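PDB 3M4X: NOL1/NOP2/sun family protein from Enterococcus faecium, which probably methylates ribosomal RNA at a cytosine, transferring the methyl group from S-adenosylmethionine as other RsmF-like enzymes of the NOL1/NOP2/sun family do. Local coordinates for residues A[34-39]-A[191-196]; A[89-94]-A[291-296]; A[125-130]-A[155-160]. One frame throughout, in Å; residues are numbered along the deposited sequence.

Interaction 1 (A[34-39]-A[191-196])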
loop_
_atom_site.group_PDB
_atom_site.type_symbol
_atom_site.label_atom_id
_atom_site.label_comp_id
_atom_site.label_asym_id
_atom_site.label_seq_id
_atom_site.Cartn_x
_atom_site.Cartn_y
_atom_site.Cartn_z
ATOM N N GLY A 34 -3.694 -17.290 -22.140
ATOM C CA GLY A 34 -4.631 -16.636 -21.255
ATOM C C GLY A 34 -4.468 -15.135 -21.207
ATOM O O GLY A 34 -3.484 -14.589 -21.698
ATOM N N SER A 35 -5.442 -14.467 -20.604
ATOM C CA SER A 35 -5.414 -13.014 -20.482
ATOM C C SER A 35 -4.926 -12.551 -19.120
ATOM O O SER A 35 -5.381 -13.054 -18.100
ATOM C CB SER A 35 -6.820 -12.482 -20.641
ATOM O OG SER A 35 -7.735 -13.334 -19.966
ATOM N N VAL A 36 -4.038 -11.564 -19.108
ATOM C CA VAL A 36 -3.666 -10.902 -17.854
ATOM C C VAL A 36 -4.875 -10.203 -17.233
ATOM O O VAL A 36 -5.529 -9.388 -17.878
ATOM C CB VAL A 36 -2.563 -9.857 -18.069
ATOM C CG1 VAL A 36 -2.442 -8.946 -16.853
ATOM C CG2 VAL A 36 -1.247 -10.536 -18.378
ATOM N N LYS A 37 -5.159 -10.538 -15.978
ATOM C CA LYS A 37 -6.298 -9.983 -15.254
ATOM C C LYS A 37 -5.978 -8.588 -14.726
ATOM O O LYS A 37 -4.862 -8.319 -14.276
ATOM C CB LYS A 37 -6.676 -10.894 -14.080
ATOM C CG LYS A 37 -6.718 -12.381 -14.407
ATOM C CD LYS A 37 -7.727 -12.692 -15.497
ATOM C CE LYS A 37 -7.919 -14.194 -15.620
ATOM N NZ LYS A 37 -8.567 -14.587 -16.893
ATOM N N LYS A 38 -6.962 -7.700 -14.770
ATOM C CA LYS A 38 -6.751 -6.332 -14.320
ATOM C C LYS A 38 -7.814 -5.938 -13.298
ATOM O O LYS A 38 -8.983 -6.325 -13.420
ATOM C CB LYS A 38 -6.744 -5.388 -15.521
ATOM C CG LYS A 38 -5.700 -5.772 -16.569
ATOM C CD LYS A 38 -5.917 -5.080 -17.925
ATOM C CE LYS A 38 -6.899 -5.846 -18.815
ATOM N NZ LYS A 38 -7.201 -5.151 -20.115
ATOM N N GLY A 39 -7.401 -5.182 -12.280
ATOM C CA GLY A 39 -8.302 -4.806 -11.204
ATOM C C GLY A 39 -7.896 -3.529 -10.501
ATOM O O GLY A 39 -6.821 -2.986 -10.734
ATOM N N PHE A 191 5.031 -13.844 -15.630
ATOM C CA PHE A 191 5.296 -14.232 -17.023
ATOM C C PHE A 191 4.310 -13.638 -18.056
ATOM O O PHE A 191 4.734 -13.082 -19.075
ATOM C CB PHE A 191 5.340 -15.755 -17.162
ATOM C CG PHE A 191 6.630 -16.374 -16.711
ATOM C CD1 PHE A 191 7.626 -15.604 -16.130
ATOM C CD2 PHE A 191 6.844 -17.734 -16.859
ATOM C CE1 PHE A 191 8.820 -16.177 -15.707
ATOM C CE2 PHE A 191 8.032 -18.311 -16.441
ATOM C CZ PHE A 191 9.019 -17.529 -15.864
ATOM N N ARG A 192 3.010 -13.781 -17.800
ATOM C CA ARG A 192 1.985 -13.222 -18.677
ATOM C C ARG A 192 2.078 -11.702 -18.747
ATOM O O ARG A 192 1.984 -11.111 -19.821
ATOM C CB ARG A 192 0.584 -13.594 -18.186
ATOM C CG ARG A 192 0.160 -15.030 -18.442
ATOM C CD ARG A 192 -1.353 -15.129 -18.687
ATOM N NE ARG A 192 -2.170 -14.849 -17.500
ATOM C CZ ARG A 192 -3.179 -15.623 -17.101
ATOM N NH1 ARG A 192 -3.487 -16.724 -17.792
ATOM N NH2 ARG A 192 -3.879 -15.311 -16.014
ATOM N N LYS A 193 2.264 -11.078 -17.589
ATOM C CA LYS A 193 2.204 -9.623 -17.460
ATOM C C LYS A 193 3.481 -8.937 -17.943
ATOM O O LYS A 193 3.423 -7.974 -18.704
ATOM C CB LYS A 193 1.906 -9.231 -16.006
ATOM C CG LYS A 193 1.209 -7.886 -15.843
ATOM C CD LYS A 193 0.994 -7.531 -14.364
ATOM C CE LYS A 193 0.106 -6.296 -14.205
ATOM N NZ LYS A 193 0.094 -5.780 -12.809
ATOM N N ASP A 194 4.636 -9.433 -17.511
ATOM C CA ASP A 194 5.899 -8.809 -17.894
ATOM C C ASP A 194 6.829 -9.760 -18.643
ATOM O O ASP A 194 7.484 -10.596 -18.033
ATOM C CB ASP A 194 6.606 -8.240 -16.665
ATOM C CG ASP A 194 7.895 -7.539 -17.017
ATOM O OD1 ASP A 194 8.182 -7.399 -18.229
ATOM O OD2 ASP A 194 8.621 -7.136 -16.083
ATOM N N PRO A 195 6.894 -9.618 -19.975
ATOM C CA PRO A 195 7.735 -10.454 -20.842
ATOM C C PRO A 195 9.226 -10.386 -20.506
ATOM O O PRO A 195 9.984 -11.268 -20.913
ATOM C CB PRO A 195 7.475 -9.880 -22.236
ATOM C CG PRO A 195 6.106 -9.271 -22.132
ATOM C CD PRO A 195 6.040 -8.704 -20.751
ATOM N N ASN A 196 9.642 -9.355 -19.778
ATOM C CA ASN A 196 11.013 -9.290 -19.288
ATOM C C ASN A 196 11.233 -10.328 -18.208
ATOM O O ASN A 196 12.325 -10.865 -18.073
ATOM C CB ASN A 196 11.333 -7.897 -18.756
ATOM C CG ASN A 196 11.246 -6.839 -19.831
ATOM O OD1 ASN A 196 11.301 -7.147 -21.025
ATOM N ND2 ASN A 196 11.101 -5.582 -19.418
#
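Just downstream of the Pro-Cys motif of RNA 5-methylcytosine methyltransferases, the turn carrying R192 and K193 meets V36 and its neighbours in the loop between helix 24-33 and strand 39-41, joining the N-terminal domain to the catalytic domain at the surface. V36 supplies the apolar part. Its CG2 methyl lies against the backbone of R192, 3.5 Å from R192 C, and also touches the first side-chain carbon, with R192 CB 3.6 Å away. CG1, anti to the backbone N of V36 (chi1 166°), goes instead to K193, where it meets CG at 3.9 Å; the extended lysine chain crosses the valine at about a right angle. R192 runs past V36 the other way, bending at chi2 and chi3, and brings its guanidinium up against the backbone of G34 and S35. S35 O sits over one face of this group, 3.4 Å from R192 NH2, a position that gives no hydrogen bond. The N-H groups are used in other directions: NH2 forms a salt bridge with E293, and NH1 donates to A30 O in helix 24-33. K37 NZ, a like charge 4.8 Å from R192 NH2, makes a weak hydrogen bond to S35 OG. At the other end of the loop segment's contact with the arginine, R192 NH1 comes within 3.6 Å of G34 CA.

Interaction 2 (A[89-94]-A[291-296])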
loop_
_atom_site.group_PDB
_atom_site.type_symbol
_atom_site.label_atom_id
_atom_site.label_comp_id
_atom_site.label_asym_id
_atom_site.label_seq_id
_atom_site.Cartn_x
_atom_site.Cartn_y
_atom_site.Cartn_z
ATOM N N SER A 89 -5.154 0.895 -8.697
ATOM C CA SER A 89 -5.094 -0.271 -9.576
ATOM C C SER A 89 -4.138 -1.310 -9.001
ATOM O O SER A 89 -3.044 -0.984 -8.551
ATOM C CB SER A 89 -4.733 0.107 -11.018
ATOM O OG SER A 89 -3.486 0.765 -11.084
ATOM N N GLN A 90 -4.590 -2.558 -8.995
ATOM C CA GLN A 90 -3.862 -3.665 -8.387
ATOM C C GLN A 90 -4.334 -4.949 -9.053
ATOM O O GLN A 90 -5.539 -5.143 -9.243
ATOM C CB GLN A 90 -4.156 -3.724 -6.890
ATOM C CG GLN A 90 -3.341 -4.763 -6.160
ATOM C CD GLN A 90 -3.668 -4.849 -4.693
ATOM O OE1 GLN A 90 -4.753 -4.455 -4.256
ATOM N NE2 GLN A 90 -2.732 -5.374 -3.915
ATOM N N GLU A 91 -3.409 -5.825 -9.429
ATOM C CA GLU A 91 -3.821 -7.033 -10.136
ATOM C C GLU A 91 -4.561 -7.951 -9.170
ATOM O O GLU A 91 -4.222 -8.019 -7.995
ATOM C CB GLU A 91 -2.635 -7.720 -10.809
ATOM C CG GLU A 91 -1.932 -8.754 -9.971
ATOM C CD GLU A 91 -2.435 -10.160 -10.229
ATOM O OE1 GLU A 91 -3.385 -10.351 -11.029
ATOM O OE2 GLU A 91 -1.863 -11.078 -9.621
ATOM N N PRO A 92 -5.619 -8.612 -9.654
ATOM C CA PRO A 92 -6.558 -9.388 -8.834
ATOM C C PRO A 92 -5.982 -10.412 -7.860
ATOM O O PRO A 92 -6.464 -10.469 -6.725
ATOM C CB PRO A 92 -7.456 -10.047 -9.879
ATOM C CG PRO A 92 -7.534 -8.996 -10.936
ATOM C CD PRO A 92 -6.155 -8.383 -11.008
ATOM N N SER A 93 -4.994 -11.201 -8.255
ATOM C CA SER A 93 -4.455 -12.169 -7.307
ATOM C C SER A 93 -3.571 -11.503 -6.254
ATOM O O SER A 93 -3.473 -11.976 -5.123
ATOM C CB SER A 93 -3.734 -13.331 -8.012
ATOM O OG SER A 93 -2.409 -13.003 -8.377
ATOM N N ALA A 94 -2.931 -10.405 -6.626
ATOM C CA ALA A 94 -2.106 -9.657 -5.676
ATOM C C ALA A 94 -2.941 -9.153 -4.486
ATOM O O ALA A 94 -2.440 -9.016 -3.369
ATOM C CB ALA A 94 -1.402 -8.499 -6.376
ATOM N N GLN A 291 -8.691 -17.313 -10.274
ATOM C CA GLN A 291 -8.659 -15.999 -10.894
ATOM C C GLN A 291 -7.316 -15.333 -10.628
ATOM O O GLN A 291 -6.733 -15.513 -9.563
ATOM C CB GLN A 291 -9.810 -15.144 -10.368
ATOM C CG GLN A 291 -11.136 -15.571 -10.938
ATOM C CD GLN A 291 -11.037 -15.790 -12.435
ATOM O OE1 GLN A 291 -10.426 -14.987 -13.149
ATOM N NE2 GLN A 291 -11.620 -16.888 -12.921
ATOM N N GLY A 292 -6.810 -14.589 -11.601
ATOM C CA GLY A 292 -5.581 -13.846 -11.408
ATOM C C GLY A 292 -4.317 -14.516 -11.909
ATOM O O GLY A 292 -4.338 -15.634 -12.422
ATOM N N GLU A 293 -3.200 -13.829 -11.704
ATOM C CA GLU A 293 -1.946 -14.165 -12.344
ATOM C C GLU A 293 -1.153 -15.296 -11.691
ATOM O O GLU A 293 -0.519 -16.103 -12.383
ATOM C CB GLU A 293 -1.095 -12.905 -12.468
ATOM C CG GLU A 293 -1.698 -11.910 -13.452
ATOM C CD GLU A 293 -1.938 -12.545 -14.813
ATOM O OE1 GLU A 293 -3.103 -12.600 -15.267
ATOM O OE2 GLU A 293 -0.955 -13.016 -15.418
ATOM N N GLY A 294 -1.192 -15.369 -10.370
ATOM C CA GLY A 294 -0.395 -16.351 -9.668
ATOM C C GLY A 294 0.246 -15.758 -8.430
ATOM O O GLY A 294 0.979 -14.771 -8.494
ATOM N N HIS A 295 -0.043 -16.374 -7.294
ATOM C CA HIS A 295 0.464 -15.906 -6.018
ATOM C C HIS A 295 0.538 -17.053 -5.023
ATOM O O HIS A 295 -0.179 -18.055 -5.132
ATOM C CB HIS A 295 -0.426 -14.781 -5.473
ATOM C CG HIS A 295 0.226 -13.430 -5.497
ATOM N ND1 HIS A 295 0.153 -12.585 -6.588
ATOM C CD2 HIS A 295 0.976 -12.783 -4.574
ATOM C CE1 HIS A 295 0.826 -11.477 -6.332
ATOM N NE2 HIS A 295 1.333 -11.571 -5.114
ATOM N N PHE A 296 1.434 -16.901 -4.061
ATOM C CA PHE A 296 1.483 -17.760 -2.895
ATOM C C PHE A 296 1.364 -16.862 -1.664
ATOM O O PHE A 296 2.016 -15.826 -1.599
ATOM C CB PHE A 296 2.819 -18.514 -2.876
ATOM C CG PHE A 296 3.020 -19.361 -1.667
ATOM C CD1 PHE A 296 2.423 -20.615 -1.573
ATOM C CD2 PHE A 296 3.839 -18.927 -0.628
ATOM C CE1 PHE A 296 2.625 -21.416 -0.456
ATOM C CE2 PHE A 296 4.048 -19.720 0.494
ATOM C CZ PHE A 296 3.441 -20.961 0.578
#
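S93 OG is gripped from the other segment by two donors, the ring nitrogen H295 ND1 at 3.2 Å and, more weakly, the backbone G294 N at 3.3 Å. The hydroxyl is tilted 24° out of the imidazole plane. Over a face of the same ring comes A94, whose CA stands 3.9 Å from the centroid of H295 in a CH-pi contact, while E91 OE2 lies at the ring edge. The buried histidine is thus met at ND1, over a face and at an edge. G292 passes close to S93, with G292 CA 3.9 Å from S93 CB, a path that suits a residue without a side chain. Alongside, E91 lies across the E293 side chain, its OE1 3.3 Å from E293 CG, with the two carboxylate planes 70° apart. E91 is bent at chi2, back toward its own chain, and its oxygens take weak bonds from the backbone N-H groups of S93 and A94. In the next shell, E293 sends its carboxylate the other way, where R192 and K37 N meet it, which probably eases the like-charge pairing. The contact joins the turn leading into helix 95-101 to the segment that leads into strand 295-302. H295 also packs on V97 of that helix and K119 of helix 118-127, and S93 touches I285 in strand 283-285.

Interaction 3 (A[125-130]-A[155-160])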
loop_
_atom_site.group_PDB
_atom_site.type_symbol
_atom_site.label_atom_id
_atom_site.label_comp_id
_atom_site.label_asym_id
_atom_site.label_seq_id
_atom_site.Cartn_x
_atom_site.Cartn_y
_atom_site.Cartn_z
ATOM N N ALA A 125 -6.401 0.920 4.452
ATOM C CA ALA A 125 -7.863 0.955 4.351
ATOM C C ALA A 125 -8.435 0.166 5.510
ATOM O O ALA A 125 -9.456 0.538 6.081
ATOM C CB ALA A 125 -8.355 0.372 2.996
ATOM N N GLN A 126 -7.758 -0.928 5.860
ATOM C CA GLN A 126 -8.211 -1.797 6.937
ATOM C C GLN A 126 -8.079 -1.112 8.307
ATOM O O GLN A 126 -8.895 -1.324 9.208
ATOM C CB GLN A 126 -7.407 -3.096 6.929
ATOM C CG GLN A 126 -7.831 -4.133 5.874
ATOM C CD GLN A 126 -6.745 -5.194 5.638
ATOM O OE1 GLN A 126 -5.621 -5.073 6.133
ATOM N NE2 GLN A 126 -7.085 -6.238 4.891
HETATM N N MSE A 127 -7.053 -0.281 8.449
HETATM C CA MSE A 127 -6.716 0.311 9.737
HETATM C C MSE A 127 -7.497 1.574 10.070
HETATM O O MSE A 127 -7.492 2.018 11.216
HETATM C CB MSE A 127 -5.220 0.575 9.799
HETATM C CG MSE A 127 -4.421 -0.687 9.561
HETATM SE SE MSE A 127 -2.540 -0.295 9.349
HETATM C CE MSE A 127 -2.264 0.441 11.138
ATOM N N LYS A 128 -8.162 2.137 9.065
ATOM C CA LYS A 128 -9.077 3.261 9.247
ATOM C C LYS A 128 -8.414 4.434 9.972
ATOM O O LYS A 128 -9.036 5.102 10.794
ATOM C CB LYS A 128 -10.339 2.798 9.980
ATOM C CG LYS A 128 -11.121 1.767 9.197
ATOM C CD LYS A 128 -11.983 0.902 10.101
ATOM C CE LYS A 128 -13.446 1.286 10.017
ATOM N NZ LYS A 128 -14.310 0.272 10.687
ATOM N N GLY A 129 -7.145 4.669 9.655
ATOM C CA GLY A 129 -6.396 5.777 10.221
ATOM C C GLY A 129 -5.952 5.581 11.663
ATOM O O GLY A 129 -5.370 6.484 12.254
ATOM N N LYS A 130 -6.248 4.421 12.239
ATOM C CA LYS A 130 -5.796 4.096 13.601
ATOM C C LYS A 130 -4.574 3.177 13.621
ATOM O O LYS A 130 -4.410 2.293 12.758
ATOM C CB LYS A 130 -6.934 3.467 14.401
ATOM C CG LYS A 130 -8.178 4.357 14.456
ATOM C CD LYS A 130 -9.049 4.043 15.658
ATOM C CE LYS A 130 -10.273 4.968 15.706
ATOM N NZ LYS A 130 -11.233 4.600 16.793
ATOM N N VAL A 155 -3.693 8.447 3.432
ATOM C CA VAL A 155 -3.279 7.769 4.666
ATOM C C VAL A 155 -2.608 8.759 5.592
ATOM O O VAL A 155 -1.653 9.427 5.206
ATOM C CB VAL A 155 -2.291 6.639 4.359
ATOM C CG1 VAL A 155 -1.861 5.904 5.654
ATOM C CG2 VAL A 155 -2.901 5.687 3.343
ATOM N N SER A 156 -3.098 8.842 6.818
ATOM C CA SER A 156 -2.590 9.826 7.764
ATOM C C SER A 156 -1.706 9.236 8.860
ATOM O O SER A 156 -1.076 9.981 9.587
ATOM C CB SER A 156 -3.750 10.599 8.393
ATOM O OG SER A 156 -4.682 9.707 8.976
ATOM N N ASN A 157 -1.643 7.908 8.970
ATOM C CA ASN A 157 -0.902 7.268 10.061
ATOM C C ASN A 157 0.300 6.421 9.598
ATOM O O ASN A 157 0.695 5.465 10.271
ATOM C CB ASN A 157 -1.841 6.404 10.917
ATOM C CG ASN A 157 -2.433 5.240 10.137
ATOM O OD1 ASN A 157 -2.469 5.267 8.906
ATOM N ND2 ASN A 157 -2.900 4.211 10.848
ATOM N N ALA A 158 0.886 6.779 8.460
ATOM C CA ALA A 158 1.978 5.991 7.908
ATOM C C ALA A 158 3.334 6.679 8.041
ATOM O O ALA A 158 3.437 7.901 7.936
ATOM C CB ALA A 158 1.703 5.641 6.446
ATOM N N ILE A 159 4.364 5.878 8.294
ATOM C CA ILE A 159 5.743 6.327 8.165
ATOM C C ILE A 159 6.335 5.583 6.984
ATOM O O ILE A 159 6.389 4.368 6.995
ATOM C CB ILE A 159 6.577 5.964 9.395
ATOM C CG1 ILE A 159 5.953 6.552 10.659
ATOM C CG2 ILE A 159 7.992 6.459 9.223
ATOM C CD1 ILE A 159 5.858 8.039 10.634
ATOM N N VAL A 160 6.758 6.305 5.958
ATOM C CA VAL A 160 7.368 5.669 4.798
ATOM C C VAL A 160 8.898 5.622 4.937
ATOM O O VAL A 160 9.577 6.641 5.081
ATOM C CB VAL A 160 6.938 6.337 3.475
ATOM C CG1 VAL A 160 7.709 5.757 2.318
ATOM C CG2 VAL A 160 5.444 6.131 3.252
HETATM O O HOH W 1 -5.270 4.182 7.751
HETATM O O HOH W 2 -4.385 9.198 11.484
#
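A chi1 of 64° places CG of N157 between its own backbone N and carbonyl carbon, and from there the amide reaches over to G129 and K130. M127, a selenomethionine, bends at chi3 (63°) and brings its terminal methyl to the same amide, with M127 CE 3.8 Å from N157 ND2. From M127 to K130 the chain makes a type I' beta turn, closed by K130 N bonding to M127 O at 2.9 Å. K128 and G129 occupy its corners with positive phi, which favours glycine at the second of them. The turn ends helix 118-127 and offers the backbone of G129 to the facing loop, where N157 CB approaches G129 O to 3.8 Å. Two waters carry much of the polar link. One accepts from G129 N at 2.7 Å and donates to N157 OD1 at 3.2 Å; the other donates to G129 O at 3.0 Å and hydrogen-bonds S156 OG at 2.6 Å. The peptide N-H and C=O of one glycine are therefore bridged to two successive side chains. On its nitrogen side the amide comes near K130, ND2 of N157 being 3.1 Å from K130 O, and makes a weak hydrogen bond to G131 O. The contact lies in the Rossmann-like methyltransferase domain, at the N-terminal ends of the parallel strands 132-136 and 158-161, which helix 140-153 connects in a beta-alpha-beta crossover. Class I methyltransferases bind their cofactor at the other ends of such strands. M127 packs on L133 of strand 132-136, and strand 158-161 is flanked on its other side by the antiparallel strand 367-370.

How the interactions relate
From the N terminus, the loop after helix 24-33 opens interaction 1, and the turn before helix 95-101 opens interaction 2. Interaction 3 then closes the smallest loop, 125-130 to 155-160, beside the parallel strands 132-136 and 158-161 of the methyltransferase domain; it is nested inside both larger loops. Interaction 1 closes at 191-196 and interaction 2 only at 291-296, so these two cross. They also touch, meeting at E293, and G39 and Q90 join through a probable backbone hydrogen bond. Together they tie the N-terminal domain to the catalytic domain, whereas interaction 3, its centre about 23 Å from that of interaction 2, stays within the catalytic domain.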